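Local coordinates for DUF327 domain-containing protein (Thermotoga maritima MSB8, PDB 2P61) that is of unknown function but folds as an all-helical chain of four packed helices, with a stretch of the third predicted to form a coiled coil, at residues 40-43 and 44-47; 47-50 and 51-55; 89-92 and 93-97; 109-112 and 113-117; 146-149 and 150-153. One frame throughout, in Å; residues are numbered along the deposited sequence.

Contact 1 of 5, residues 40-43 and 44-47; sequences ILED and VKED
Ile40 and Val44 meet methyl to methyl, and their first torsions account for it. Ile40 has chi1 at -59°, which puts CG2 trans to its own nitrogen; in Val44, chi1 of 178° sets CG1 anti to N and leaves CG2 beside it, facing back down the helix. The two CG2 atoms are 4.2 Å apart, one turn of helix 37-69 from each other. Along the backbone runs the usual ladder of i to i+4 bonds: Val44 N to Ile40 O, Glu46 N to Glu42 O and Asp47 N to Asp43 O. Lys45 N is held less well, with one weak bond to Leu41 O and a second weak one to Glu42 O. Glu42 O therefore takes two donors, though only the one from Glu46 N is sound.

Further round the surface, the Glu42 chain is bent at chi2 (-62°), and OE2 ends up 3.5 Å from CD of Lys45. This is a touch on the aliphatic part of the lysine, since Glu42 OE2 and Lys45 NZ stay 5.2 Å apart. The ammonium end passes instead across Leu41, with NZ 4.1 Å from CD2. Asp43 and Glu46 bring like charges near each other, OD1 to OE1 at 4.5 Å, an acidic pairing that water probably screens on this exposed face.

The contact lies near the start of helix 37-69, its centre about 24 Å from that of the chain. The end of helix 73-95 and the residues after it (89-97) come within about 6 Å at the nearest atoms, without touching.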
loop_
_atom_site.group_PDB
_atom_site.type_symbol
_atom_site.label_atom_id
_atom_site.label_comp_id
_atom_site.label_asym_id
_atom_site.label_seq_id
_atom_site.Cartn_x
_atom_site.Cartn_y
_atom_site.Cartn_z
ATOM N N ILE A 40 19.151 22.983 5.734
ATOM C CA ILE A 40 19.329 22.087 4.605
ATOM C C ILE A 40 19.195 20.602 5.039
ATOM O O ILE A 40 18.624 19.796 4.329
ATOM C CB ILE A 40 20.588 22.451 3.744
ATOM C CG1 ILE A 40 20.440 23.899 3.232
ATOM C CG2 ILE A 40 20.757 21.484 2.529
ATOM C CD1 ILE A 40 21.734 24.586 2.798
ATOM N N LEU A 41 19.666 20.266 6.235
ATOM C CA LEU A 41 19.565 18.895 6.733
ATOM C C LEU A 41 18.125 18.356 6.719
ATOM O O LEU A 41 17.890 17.268 6.192
ATOM C CB LEU A 41 20.232 18.720 8.109
ATOM C CG LEU A 41 20.731 17.274 8.326
ATOM C CD1 LEU A 41 22.008 17.024 7.593
ATOM C CD2 LEU A 41 20.905 16.914 9.800
ATOM N N GLU A 42 17.192 19.124 7.287
ATOM C CA GLU A 42 15.750 18.825 7.241
ATOM C C GLU A 42 15.190 18.706 5.809
ATOM O O GLU A 42 14.250 17.950 5.587
ATOM C CB GLU A 42 14.919 19.871 8.025
ATOM C CG GLU A 42 15.042 19.862 9.585
ATOM C CD GLU A 42 14.577 18.553 10.250
ATOM O OE1 GLU A 42 13.386 18.487 10.668
ATOM O OE2 GLU A 42 15.405 17.597 10.347
ATOM N N ASP A 43 15.756 19.468 4.864
ATOM C CA ASP A 43 15.370 19.369 3.452
ATOM C C ASP A 43 15.873 18.076 2.839
ATOM O O ASP A 43 15.163 17.417 2.120
ATOM C CB ASP A 43 15.866 20.558 2.631
ATOM C CG ASP A 43 15.043 21.834 2.862
ATOM O OD1 ASP A 43 14.552 22.077 3.997
ATOM O OD2 ASP A 43 14.896 22.604 1.880
ATOM N N VAL A 44 17.098 17.701 3.129
ATOM C CA VAL A 44 17.584 16.413 2.699
ATOM C C VAL A 44 16.774 15.279 3.359
ATOM O O VAL A 44 16.624 14.223 2.799
ATOM C CB VAL A 44 19.090 16.310 2.968
ATOM C CG1 VAL A 44 19.655 14.964 2.593
ATOM C CG2 VAL A 44 19.797 17.407 2.220
ATOM N N LYS A 45 16.247 15.490 4.548
ATOM C CA LYS A 45 15.595 14.400 5.249
ATOM C C LYS A 45 14.244 14.166 4.605
ATOM O O LYS A 45 13.894 13.028 4.330
ATOM C CB LYS A 45 15.421 14.714 6.740
ATOM C CG LYS A 45 16.605 14.306 7.640
ATOM C CD LYS A 45 16.192 14.423 9.154
ATOM C CE LYS A 45 17.048 13.498 10.126
ATOM N NZ LYS A 45 18.570 13.508 9.991
ATOM N N GLU A 46 13.526 15.278 4.375
ATOM C CA GLU A 46 12.193 15.383 3.789
ATOM C C GLU A 46 12.223 14.782 2.394
ATOM O O GLU A 46 11.361 13.976 2.059
ATOM C CB GLU A 46 11.763 16.874 3.735
ATOM C CG GLU A 46 10.225 17.230 3.897
ATOM C CD GLU A 46 9.958 18.754 4.312
ATOM O OE1 GLU A 46 10.833 19.620 4.010
ATOM O OE2 GLU A 46 8.886 19.082 4.937
ATOM N N ASP A 47 13.216 15.142 1.590
ATOM C CA ASP A 47 13.287 14.642 0.219
ATOM C C ASP A 47 13.629 13.168 0.201
ATOM O O ASP A 47 13.084 12.388 -0.583
ATOM C CB ASP A 47 14.319 15.399 -0.611
ATOM C CG ASP A 47 14.113 16.892 -0.577
ATOM O OD1 ASP A 47 13.100 17.371 0.026
ATOM O OD2 ASP A 47 14.998 17.586 -1.137
#

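Contact 2 of 5, residues 47-50 and 51-55; sequences DHFE and KLLEE
His48 O takes two amide donors from the next turn: Leu52 N at 3.0 Å, on a nearly straight bond, and Lys51 N at 3.1 Å, on a weak one. The Leu52 bond belongs to the regular i to i+4 ladder of alpha-helix 37-69, here at the point where the helix joins the four-helix packing; the Lys51 one is a weak i to i+3 addition. Lys51 N has a better acceptor in Asp47 O, and the ladder goes on with Leu53 N to Phe49 O and Glu54 N to Glu50 O.

The side chains sort by face. On the inner one, Phe49 and Leu53 sit a turn apart and meet at CE2 and CD2, 4.2 Å from each other. Helix 73-95 receives this pair: Phe49 lies against Leu89 and the Lys93 chain, and Leu53 against Phe86. Tyr153 of helix 138-153 packs on Leu53 as well. On another side the imidazole of His48 approaches Leu52 more loosely, NE2 to CG at 4.4 Å.

Glu50 runs alongside Leu53, both pointing the same way. Its OE1 is 3.6 Å from CD2 of Leu53 and at the same time forms a salt bridge to Lys93 NZ, which ties the carboxylate to the neighbouring helix. The other oxygen turns to the phenyl ring: OE2 of Glu50 lies in plane at the ring's edge, 3.5 Å from CD2 of Phe49.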
loop_
_atom_site.group_PDB
_atom_site.type_symbol
_atom_site.label_atom_id
_atom_site.label_comp_id
_atom_site.label_asym_id
_atom_site.label_seq_id
_atom_site.Cartn_x
_atom_site.Cartn_y
_atom_site.Cartn_z
ATOM N N ASP A 47 13.216 15.142 1.590
ATOM C CA ASP A 47 13.287 14.642 0.219
ATOM C C ASP A 47 13.629 13.168 0.201
ATOM O O ASP A 47 13.084 12.388 -0.583
ATOM C CB ASP A 47 14.319 15.399 -0.611
ATOM C CG ASP A 47 14.113 16.892 -0.577
ATOM O OD1 ASP A 47 13.100 17.371 0.026
ATOM O OD2 ASP A 47 14.998 17.586 -1.137
ATOM N N HIS A 48 14.561 12.782 1.047
ATOM C CA HIS A 48 14.847 11.376 1.210
ATOM C C HIS A 48 13.580 10.570 1.506
ATOM O O HIS A 48 13.323 9.582 0.859
ATOM C CB HIS A 48 15.850 11.172 2.336
ATOM C CG HIS A 48 16.298 9.770 2.466
ATOM N ND1 HIS A 48 16.931 9.098 1.434
ATOM C CD2 HIS A 48 16.193 8.891 3.490
ATOM C CE1 HIS A 48 17.194 7.858 1.816
ATOM N NE2 HIS A 48 16.772 7.711 3.069
ATOM N N PHE A 49 12.793 11.009 2.481
ATOM C CA PHE A 49 11.682 10.237 2.962
ATOM C C PHE A 49 10.614 10.199 1.859
ATOM O O PHE A 49 10.075 9.152 1.584
ATOM C CB PHE A 49 11.159 10.797 4.294
ATOM C CG PHE A 49 9.908 10.122 4.786
ATOM C CD1 PHE A 49 9.978 8.933 5.491
ATOM C CD2 PHE A 49 8.653 10.675 4.518
ATOM C CE1 PHE A 49 8.831 8.298 5.925
ATOM C CE2 PHE A 49 7.473 10.025 4.945
ATOM C CZ PHE A 49 7.572 8.830 5.661
ATOM N N GLU A 50 10.359 11.336 1.221
ATOM C CA GLU A 50 9.579 11.434 -0.015
ATOM C C GLU A 50 9.935 10.482 -1.189
ATOM O O GLU A 50 9.035 10.060 -1.934
ATOM C CB GLU A 50 9.657 12.865 -0.533
ATOM C CG GLU A 50 8.546 13.777 -0.099
ATOM C CD GLU A 50 7.715 13.234 1.036
ATOM O OE1 GLU A 50 6.568 12.819 0.773
ATOM O OE2 GLU A 50 8.209 13.240 2.186
ATOM N N LYS A 51 11.220 10.180 -1.371
ATOM C CA LYS A 51 11.675 9.212 -2.400
ATOM C C LYS A 51 11.483 7.781 -1.950
ATOM O O LYS A 51 11.165 6.877 -2.758
ATOM C CB LYS A 51 13.152 9.430 -2.812
ATOM C CG LYS A 51 13.932 8.117 -3.131
ATOM C CD LYS A 51 15.094 8.325 -4.155
ATOM C CE LYS A 51 16.157 7.138 -4.220
ATOM N NZ LYS A 51 16.670 6.659 -2.890
ATOM N N LEU A 52 11.698 7.575 -0.656
ATOM C CA LEU A 52 11.365 6.307 -0.055
ATOM C C LEU A 52 9.887 5.990 -0.252
ATOM O O LEU A 52 9.550 4.900 -0.651
ATOM C CB LEU A 52 11.695 6.292 1.412
ATOM C CG LEU A 52 12.999 5.683 1.896
ATOM C CD1 LEU A 52 12.567 5.057 3.209
ATOM C CD2 LEU A 52 13.654 4.624 1.008
ATOM N N LEU A 53 9.037 6.961 0.029
ATOM C CA LEU A 53 7.592 6.791 0.072
ATOM C C LEU A 53 6.966 6.596 -1.330
ATOM O O LEU A 53 6.150 5.692 -1.529
ATOM C CB LEU A 53 6.970 7.982 0.770
ATOM C CG LEU A 53 5.452 8.114 0.886
ATOM C CD1 LEU A 53 4.696 7.022 1.708
ATOM C CD2 LEU A 53 5.197 9.510 1.447
ATOM N N GLU A 54 7.358 7.431 -2.280
ATOM C CA GLU A 54 7.106 7.214 -3.700
ATOM C C GLU A 54 7.471 5.839 -4.151
ATOM O O GLU A 54 6.607 5.129 -4.641
ATOM C CB GLU A 54 7.950 8.174 -4.452
ATOM C CG GLU A 54 7.784 8.347 -5.905
ATOM C CD GLU A 54 8.735 9.461 -6.296
ATOM O OE1 GLU A 54 9.987 9.211 -6.390
ATOM O OE2 GLU A 54 8.239 10.608 -6.376
ATOM N N GLU A 55 8.735 5.450 -3.991
ATOM C CA GLU A 55 9.176 4.088 -4.306
ATOM C C GLU A 55 8.295 3.019 -3.688
ATOM O O GLU A 55 8.265 1.921 -4.169
ATOM C CB GLU A 55 10.617 3.848 -3.820
ATOM C CG GLU A 55 11.730 4.380 -4.725
ATOM C CD GLU A 55 13.144 4.431 -4.041
ATOM O OE1 GLU A 55 13.473 3.552 -3.166
ATOM O OE2 GLU A 55 13.908 5.391 -4.376
#

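Contact 3 of 5, residues 89-92 and 93-97; sequences LIEK and KIYKL
The C-terminal turns of helix 73-95, second helix of the four-helix packing, carry this contact. Ile90 and Ile94 stand side by side, a turn apart and pointing the same way, with CG1 of Ile90 3.5 Å from CD1 of Ile94. They belong to the inward face, where Ile90 meets Leu110 of helix 105-129.

Three backbone bonds hold the turns: Lys93 N to Leu89 O, Ile94 N to Ile90 O and Tyr95 N to Glu91 O. The last is 2.8 Å long and almost perfectly straight, with an N-H...O angle of 179°. One residue on, the pattern fails: Lys92 O and Lys96 N are 3.2 Å apart but badly aligned for a hydrogen bond, and the backbone of Lys96 has left helical geometry.

On the flank that faces helix 105-129, Tyr95 lies next to Glu91. Its chi1 of -76° keeps CG beside the backbone N and lays the ring along the glutamate chain; Tyr95 also touches Arg107 of helix 105-129. Carboxylate and ring planes are turned 59° against each other. OE1 of Glu91 does the touching, obliquely, at 3.3 Å from CE2 and 3.7 Å from CD2 of Tyr95.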
loop_
_atom_site.group_PDB
_atom_site.type_symbol
_atom_site.label_atom_id
_atom_site.label_comp_id
_atom_site.label_asym_id
_atom_site.label_seq_id
_atom_site.Cartn_x
_atom_site.Cartn_y
_atom_site.Cartn_z
ATOM N N LEU A 89 5.437 3.916 6.189
ATOM C CA LEU A 89 5.895 5.205 5.780
ATOM C C LEU A 89 4.830 6.268 5.890
ATOM O O LEU A 89 5.091 7.253 6.520
ATOM C CB LEU A 89 6.521 5.153 4.408
ATOM C CG LEU A 89 7.853 4.414 4.362
ATOM C CD1 LEU A 89 7.927 3.553 3.043
ATOM C CD2 LEU A 89 8.957 5.454 4.444
ATOM N N ILE A 90 3.640 6.081 5.306
ATOM C CA ILE A 90 2.535 7.052 5.420
ATOM C C ILE A 90 2.063 7.306 6.858
ATOM O O ILE A 90 1.720 8.446 7.157
ATOM C CB ILE A 90 1.275 6.686 4.542
ATOM C CG1 ILE A 90 0.516 7.943 4.083
ATOM C CG2 ILE A 90 0.339 5.706 5.271
ATOM C CD1 ILE A 90 1.029 8.544 2.779
ATOM N N GLU A 91 2.023 6.288 7.727
ATOM C CA GLU A 91 1.799 6.541 9.152
ATOM C C GLU A 91 2.718 7.650 9.606
ATOM O O GLU A 91 2.221 8.705 10.029
ATOM C CB GLU A 91 2.094 5.331 10.035
ATOM C CG GLU A 91 0.847 4.761 10.672
ATOM C CD GLU A 91 1.101 4.062 12.020
ATOM O OE1 GLU A 91 1.969 4.536 12.823
ATOM O OE2 GLU A 91 0.383 3.051 12.275
ATOM N N LYS A 92 4.046 7.405 9.502
ATOM C CA LYS A 92 5.057 8.369 9.882
ATOM C C LYS A 92 4.685 9.726 9.341
ATOM O O LYS A 92 4.451 10.629 10.092
ATOM C CB LYS A 92 6.464 7.945 9.454
ATOM C CG LYS A 92 7.003 6.685 10.173
ATOM C CD LYS A 92 8.559 6.557 10.033
ATOM C CE LYS A 92 9.099 5.050 10.155
ATOM N NZ LYS A 92 10.387 4.717 9.330
ATOM N N LYS A 93 4.545 9.880 8.048
ATOM C CA LYS A 93 4.154 11.179 7.532
ATOM C C LYS A 93 2.846 11.738 8.139
ATOM O O LYS A 93 2.788 12.901 8.512
ATOM C CB LYS A 93 4.082 11.189 6.007
ATOM C CG LYS A 93 4.064 12.599 5.493
ATOM C CD LYS A 93 3.587 12.761 4.063
ATOM C CE LYS A 93 4.158 14.084 3.502
ATOM N NZ LYS A 93 4.525 14.010 2.038
ATOM N N ILE A 94 1.786 10.956 8.247
ATOM C CA ILE A 94 0.562 11.568 8.716
ATOM C C ILE A 94 0.665 11.965 10.150
ATOM O O ILE A 94 0.210 13.043 10.487
ATOM C CB ILE A 94 -0.705 10.757 8.376
ATOM C CG1 ILE A 94 -1.133 11.112 6.970
ATOM C CG2 ILE A 94 -1.880 11.047 9.348
ATOM C CD1 ILE A 94 -1.437 9.924 6.129
ATOM N N TYR A 95 1.291 11.140 10.989
ATOM C CA TYR A 95 1.495 11.492 12.418
ATOM C C TYR A 95 2.431 12.677 12.550
ATOM O O TYR A 95 1.954 13.817 12.612
ATOM C CB TYR A 95 2.006 10.324 13.269
ATOM C CG TYR A 95 0.972 9.290 13.625
ATOM C CD1 TYR A 95 -0.387 9.603 13.655
ATOM C CD2 TYR A 95 1.351 7.996 13.964
ATOM C CE1 TYR A 95 -1.364 8.648 13.994
ATOM C CE2 TYR A 95 0.374 7.013 14.308
ATOM C CZ TYR A 95 -0.982 7.363 14.322
ATOM O OH TYR A 95 -1.939 6.424 14.653
ATOM N N LYS A 96 3.742 12.402 12.609
ATOM C CA LYS A 96 4.800 13.428 12.517
ATOM C C LYS A 96 4.460 14.578 11.540
ATOM O O LYS A 96 5.139 14.758 10.522
ATOM C CB LYS A 96 6.148 12.787 12.121
ATOM C CG LYS A 96 7.176 12.588 13.266
ATOM C CD LYS A 96 8.645 12.476 12.706
ATOM C CE LYS A 96 9.654 13.381 13.501
ATOM N NZ LYS A 96 10.735 13.983 12.640
ATOM N N LEU A 97 3.416 15.336 11.886
ATOM C CA LEU A 97 2.926 16.515 11.158
ATOM C C LEU A 97 2.018 17.405 12.047
ATOM O O LEU A 97 1.167 16.914 12.822
ATOM C CB LEU A 97 2.163 16.120 9.887
ATOM C CG LEU A 97 2.914 16.051 8.543
ATOM C CD1 LEU A 97 1.997 16.444 7.335
ATOM C CD2 LEU A 97 4.241 16.883 8.569
#

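Contact 4 of 5, residues 109-112 and 113-117; sequences RLHL and VVEEV
Leu110 and Val114 form the apolar heart of this stretch, side by side one turn apart, with CD1 of Leu110 3.8 Å from CG2 of Val114. Each owes its place partly to chi1: Leu110 (-171°) carries CG trans to its backbone N, whereas in Val114 (168°) it is CG1 that lies trans, leaving CG2 next to the nitrogen and against the Leu110 carbonyl oxygen. The polar counterpart lies further round the helix, where His111 and Glu115 cross at a slant. NE2 of the histidine is 3.8 Å from OE2 of the glutamate, and ring and carboxylate planes stand 66° apart.

Behind these side chains is the helical backbone. Val113 N bonds to Arg109 O at 2.8 Å, and Leu112 N reaches the same oxygen from the opposite face of its plane, so that carbonyl is gripped twice. Val114 N to Leu110 O, Glu115 N to His111 O and Glu116 N to Leu112 O continue the series.

Further out come the neighbouring helices. Val114 rests on Leu87 and Val117 on Ile83, both of helix 73-95; Leu110 and Val113 both reach Leu152 of helix 138-153. Arg109 has a long, weak ion pair with Glu155.

The inward residues Leu110, Val113, Val114 and Val117 recur at steps of three and four, consistent with the predicted coiled coil that includes this stretch. Chemistry divides accordingly: apolar branches join three helices, while His111 and Glu115 stay on the exposed side, where the nearby carboxylate may favour protonation of the ring, though the two are too far apart for a firm bond.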
loop_
_atom_site.group_PDB
_atom_site.type_symbol
_atom_site.label_atom_id
_atom_site.label_comp_id
_atom_site.label_asym_id
_atom_site.label_seq_id
_atom_site.Cartn_x
_atom_site.Cartn_y
_atom_site.Cartn_z
ATOM N N ARG A 109 -9.045 9.252 8.655
ATOM C CA ARG A 109 -9.055 8.504 7.396
ATOM C C ARG A 109 -8.067 7.332 7.462
ATOM O O ARG A 109 -8.496 6.157 7.479
ATOM C CB ARG A 109 -8.860 9.405 6.201
ATOM C CG ARG A 109 -9.943 10.495 6.149
ATOM C CD ARG A 109 -9.875 11.257 4.859
ATOM N NE ARG A 109 -9.814 12.707 5.053
ATOM C CZ ARG A 109 -10.885 13.498 5.012
ATOM N NH1 ARG A 109 -12.104 12.984 4.804
ATOM N NH2 ARG A 109 -10.748 14.805 5.196
ATOM N N LEU A 110 -6.773 7.610 7.607
ATOM C CA LEU A 110 -5.815 6.552 7.935
ATOM C C LEU A 110 -6.338 5.380 8.753
ATOM O O LEU A 110 -6.211 4.227 8.360
ATOM C CB LEU A 110 -4.606 7.119 8.649
ATOM C CG LEU A 110 -3.428 6.153 8.868
ATOM C CD1 LEU A 110 -2.711 5.724 7.556
ATOM C CD2 LEU A 110 -2.479 6.852 9.844
ATOM N N HIS A 111 -6.930 5.616 9.889
ATOM C CA HIS A 111 -7.357 4.448 10.647
ATOM C C HIS A 111 -8.405 3.630 9.869
ATOM O O HIS A 111 -8.435 2.397 9.992
ATOM C CB HIS A 111 -7.849 4.800 12.054
ATOM C CG HIS A 111 -8.300 3.619 12.840
ATOM N ND1 HIS A 111 -7.431 2.825 13.577
ATOM C CD2 HIS A 111 -9.529 3.089 13.016
ATOM C CE1 HIS A 111 -8.107 1.852 14.163
ATOM N NE2 HIS A 111 -9.385 1.991 13.839
ATOM N N LEU A 112 -9.234 4.272 9.058
ATOM C CA LEU A 112 -10.368 3.551 8.533
ATOM C C LEU A 112 -9.988 2.995 7.178
ATOM O O LEU A 112 -10.525 1.956 6.738
ATOM C CB LEU A 112 -11.657 4.422 8.468
ATOM C CG LEU A 112 -12.274 5.045 9.764
ATOM C CD1 LEU A 112 -13.226 6.184 9.457
ATOM C CD2 LEU A 112 -13.003 3.959 10.550
ATOM N N VAL A 113 -9.018 3.616 6.527
ATOM C CA VAL A 113 -8.673 3.087 5.232
ATOM C C VAL A 113 -7.769 1.861 5.364
ATOM O O VAL A 113 -8.002 0.829 4.719
ATOM C CB VAL A 113 -8.052 4.118 4.352
ATOM C CG1 VAL A 113 -7.314 3.415 3.259
ATOM C CG2 VAL A 113 -9.140 5.123 3.825
ATOM N N VAL A 114 -6.750 1.950 6.224
ATOM C CA VAL A 114 -6.020 0.777 6.655
ATOM C C VAL A 114 -6.970 -0.341 7.091
ATOM O O VAL A 114 -6.886 -1.428 6.581
ATOM C CB VAL A 114 -5.020 1.174 7.764
ATOM C CG1 VAL A 114 -4.415 -0.074 8.477
ATOM C CG2 VAL A 114 -3.945 2.150 7.184
ATOM N N GLU A 115 -7.890 -0.112 8.006
ATOM C CA GLU A 115 -8.921 -1.124 8.277
ATOM C C GLU A 115 -9.547 -1.695 6.977
ATOM O O GLU A 115 -9.725 -2.902 6.873
ATOM C CB GLU A 115 -10.035 -0.546 9.152
ATOM C CG GLU A 115 -10.242 -1.162 10.527
ATOM C CD GLU A 115 -11.695 -0.851 11.149
ATOM O OE1 GLU A 115 -12.727 -0.860 10.405
ATOM O OE2 GLU A 115 -11.777 -0.612 12.404
ATOM N N GLU A 116 -9.873 -0.838 5.989
ATOM C CA GLU A 116 -10.436 -1.334 4.729
ATOM C C GLU A 116 -9.480 -2.181 3.905
ATOM O O GLU A 116 -9.893 -3.179 3.316
ATOM C CB GLU A 116 -10.906 -0.195 3.862
ATOM C CG GLU A 116 -12.314 -0.358 3.400
ATOM C CD GLU A 116 -12.766 0.672 2.339
ATOM O OE1 GLU A 116 -13.357 0.165 1.320
ATOM O OE2 GLU A 116 -12.545 1.940 2.524
ATOM N N VAL A 117 -8.217 -1.767 3.836
ATOM C CA VAL A 117 -7.207 -2.431 3.033
ATOM C C VAL A 117 -7.035 -3.838 3.551
ATOM O O VAL A 117 -7.023 -4.796 2.771
ATOM C CB VAL A 117 -5.882 -1.723 3.199
ATOM C CG1 VAL A 117 -4.711 -2.644 2.880
ATOM C CG2 VAL A 117 -5.834 -0.526 2.357
#

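Contact 5 of 5, residues 146-149 and 150-153; sequences NGLI and LNLY
The amide of Asn151 is folded back on the preceding turn, and the carbonyl oxygen of Gly147 sits over one of its faces, 3.7 Å from CG almost straight above that carbon. ND2 of Asn151 is equally 3.7 Å from Gly147 O, but lying under the oxygen it makes no hydrogen bond to it. Chi1 of -60° brings the group here by keeping CG beside the backbone N. At the oxygen end of the amide, CD2 of Leu148 comes within 4.2 Å of OD1 of Asn151.

A second amide, that of Asn146, turns away from this turn, and its OD1 accepts a hydrogen bond from Tyr79 OH of helix 73-95. The backbone bonds are regular: Leu150 N to Asn146 O at 2.9 Å, nearly straight at 176°, then Asn151 N to Gly147 O, Leu152 N to Leu148 O and Tyr153 N to Ile149 O.

Helix 138-153 lies among all three others. Ile149 fits against Ile83 and Phe86 of helix 73-95 and reaches Val60 of helix 37-69. Tyr153 packs on Glu54 and Val57 of helix 37-69, and Leu148 faces Glu116 of helix 105-129.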
loop_
_atom_site.group_PDB
_atom_site.type_symbol
_atom_site.label_atom_id
_atom_site.label_comp_id
_atom_site.label_asym_id
_atom_site.label_seq_id
_atom_site.Cartn_x
_atom_site.Cartn_y
_atom_site.Cartn_z
ATOM N N ASN A 146 -5.158 -0.880 -4.714
ATOM C CA ASN A 146 -4.387 0.285 -5.194
ATOM C C ASN A 146 -5.172 1.606 -5.033
ATOM O O ASN A 146 -4.619 2.626 -4.665
ATOM C CB ASN A 146 -4.030 0.079 -6.609
ATOM C CG ASN A 146 -3.164 -1.154 -6.800
ATOM O OD1 ASN A 146 -2.959 -1.958 -5.827
ATOM N ND2 ASN A 146 -2.674 -1.365 -8.049
ATOM N N GLY A 147 -6.481 1.591 -5.308
ATOM C CA GLY A 147 -7.208 2.841 -5.387
ATOM C C GLY A 147 -6.993 3.414 -4.040
ATOM O O GLY A 147 -6.623 4.543 -3.931
ATOM N N LEU A 148 -7.133 2.576 -3.025
ATOM C CA LEU A 148 -7.112 3.008 -1.620
ATOM C C LEU A 148 -5.725 3.386 -1.122
ATOM O O LEU A 148 -5.574 4.191 -0.201
ATOM C CB LEU A 148 -7.649 1.916 -0.682
ATOM C CG LEU A 148 -9.090 1.412 -0.893
ATOM C CD1 LEU A 148 -9.275 0.188 0.014
ATOM C CD2 LEU A 148 -10.017 2.486 -0.557
ATOM N N ILE A 149 -4.712 2.794 -1.731
ATOM C CA ILE A 149 -3.407 3.114 -1.308
ATOM C C ILE A 149 -3.069 4.452 -1.833
ATOM O O ILE A 149 -2.508 5.224 -1.092
ATOM C CB ILE A 149 -2.396 2.000 -1.626
ATOM C CG1 ILE A 149 -2.544 0.936 -0.531
ATOM C CG2 ILE A 149 -0.931 2.572 -1.798
ATOM C CD1 ILE A 149 -2.305 -0.404 -1.104
ATOM N N LEU A 150 -3.453 4.756 -3.066
ATOM C CA LEU A 150 -3.271 6.087 -3.671
ATOM C C LEU A 150 -4.104 7.211 -3.017
ATOM O O LEU A 150 -3.664 8.351 -2.978
ATOM C CB LEU A 150 -3.511 6.043 -5.194
ATOM C CG LEU A 150 -2.556 5.228 -6.064
ATOM C CD1 LEU A 150 -3.197 5.000 -7.375
ATOM C CD2 LEU A 150 -1.133 5.883 -6.262
ATOM N N ASN A 151 -5.304 6.949 -2.514
ATOM C CA ASN A 151 -5.902 7.988 -1.629
ATOM C C ASN A 151 -4.950 8.323 -0.501
ATOM O O ASN A 151 -4.539 9.472 -0.388
ATOM C CB ASN A 151 -7.216 7.561 -0.990
ATOM C CG ASN A 151 -8.282 7.238 -2.023
ATOM O OD1 ASN A 151 -9.200 6.465 -1.735
ATOM N ND2 ASN A 151 -8.195 7.840 -3.219
ATOM N N LEU A 152 -4.592 7.302 0.287
ATOM C CA LEU A 152 -3.599 7.374 1.366
ATOM C C LEU A 152 -2.363 8.126 0.971
ATOM O O LEU A 152 -1.897 8.946 1.692
ATOM C CB LEU A 152 -3.188 5.954 1.830
ATOM C CG LEU A 152 -4.208 5.341 2.804
ATOM C CD1 LEU A 152 -3.872 3.974 3.297
ATOM C CD2 LEU A 152 -4.386 6.284 3.928
ATOM N N TYR A 153 -1.819 7.874 -0.181
ATOM C CA TYR A 153 -0.677 8.638 -0.572
ATOM C C TYR A 153 -0.981 10.130 -0.692
ATOM O O TYR A 153 -0.105 10.956 -0.505
ATOM C CB TYR A 153 -0.222 8.112 -1.917
ATOM C CG TYR A 153 1.065 8.626 -2.459
ATOM C CD1 TYR A 153 2.144 8.986 -1.643
ATOM C CD2 TYR A 153 1.239 8.684 -3.787
ATOM C CE1 TYR A 153 3.353 9.416 -2.200
ATOM C CE2 TYR A 153 2.433 9.097 -4.339
ATOM C CZ TYR A 153 3.469 9.445 -3.561
ATOM O OH TYR A 153 4.587 9.843 -4.228
#

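Overall arrangement
All five contacts join successive turns of one helix, contact 3 running off the end of its helix, and their chemistry follows their depth. Contacts 1 to 4 are surface contacts: contact 1 is the most peripheral and almost wholly exposed, while 2, 3 and 4 each have one buried residue. Contact 1 shares Asp47 and helix 37-69 with contact 2; of the two, contact 2 is the one that touches contacts 3 and 5. Contact 5, partly buried and about 7 Å from the chain's centre, touches contacts 2, 3 and 4. Contacts 2 and 3 are joined by both packing and charge, whereas contacts 3 and 4, like contacts 4 and 5, meet through packing, mainly of aliphatic branches.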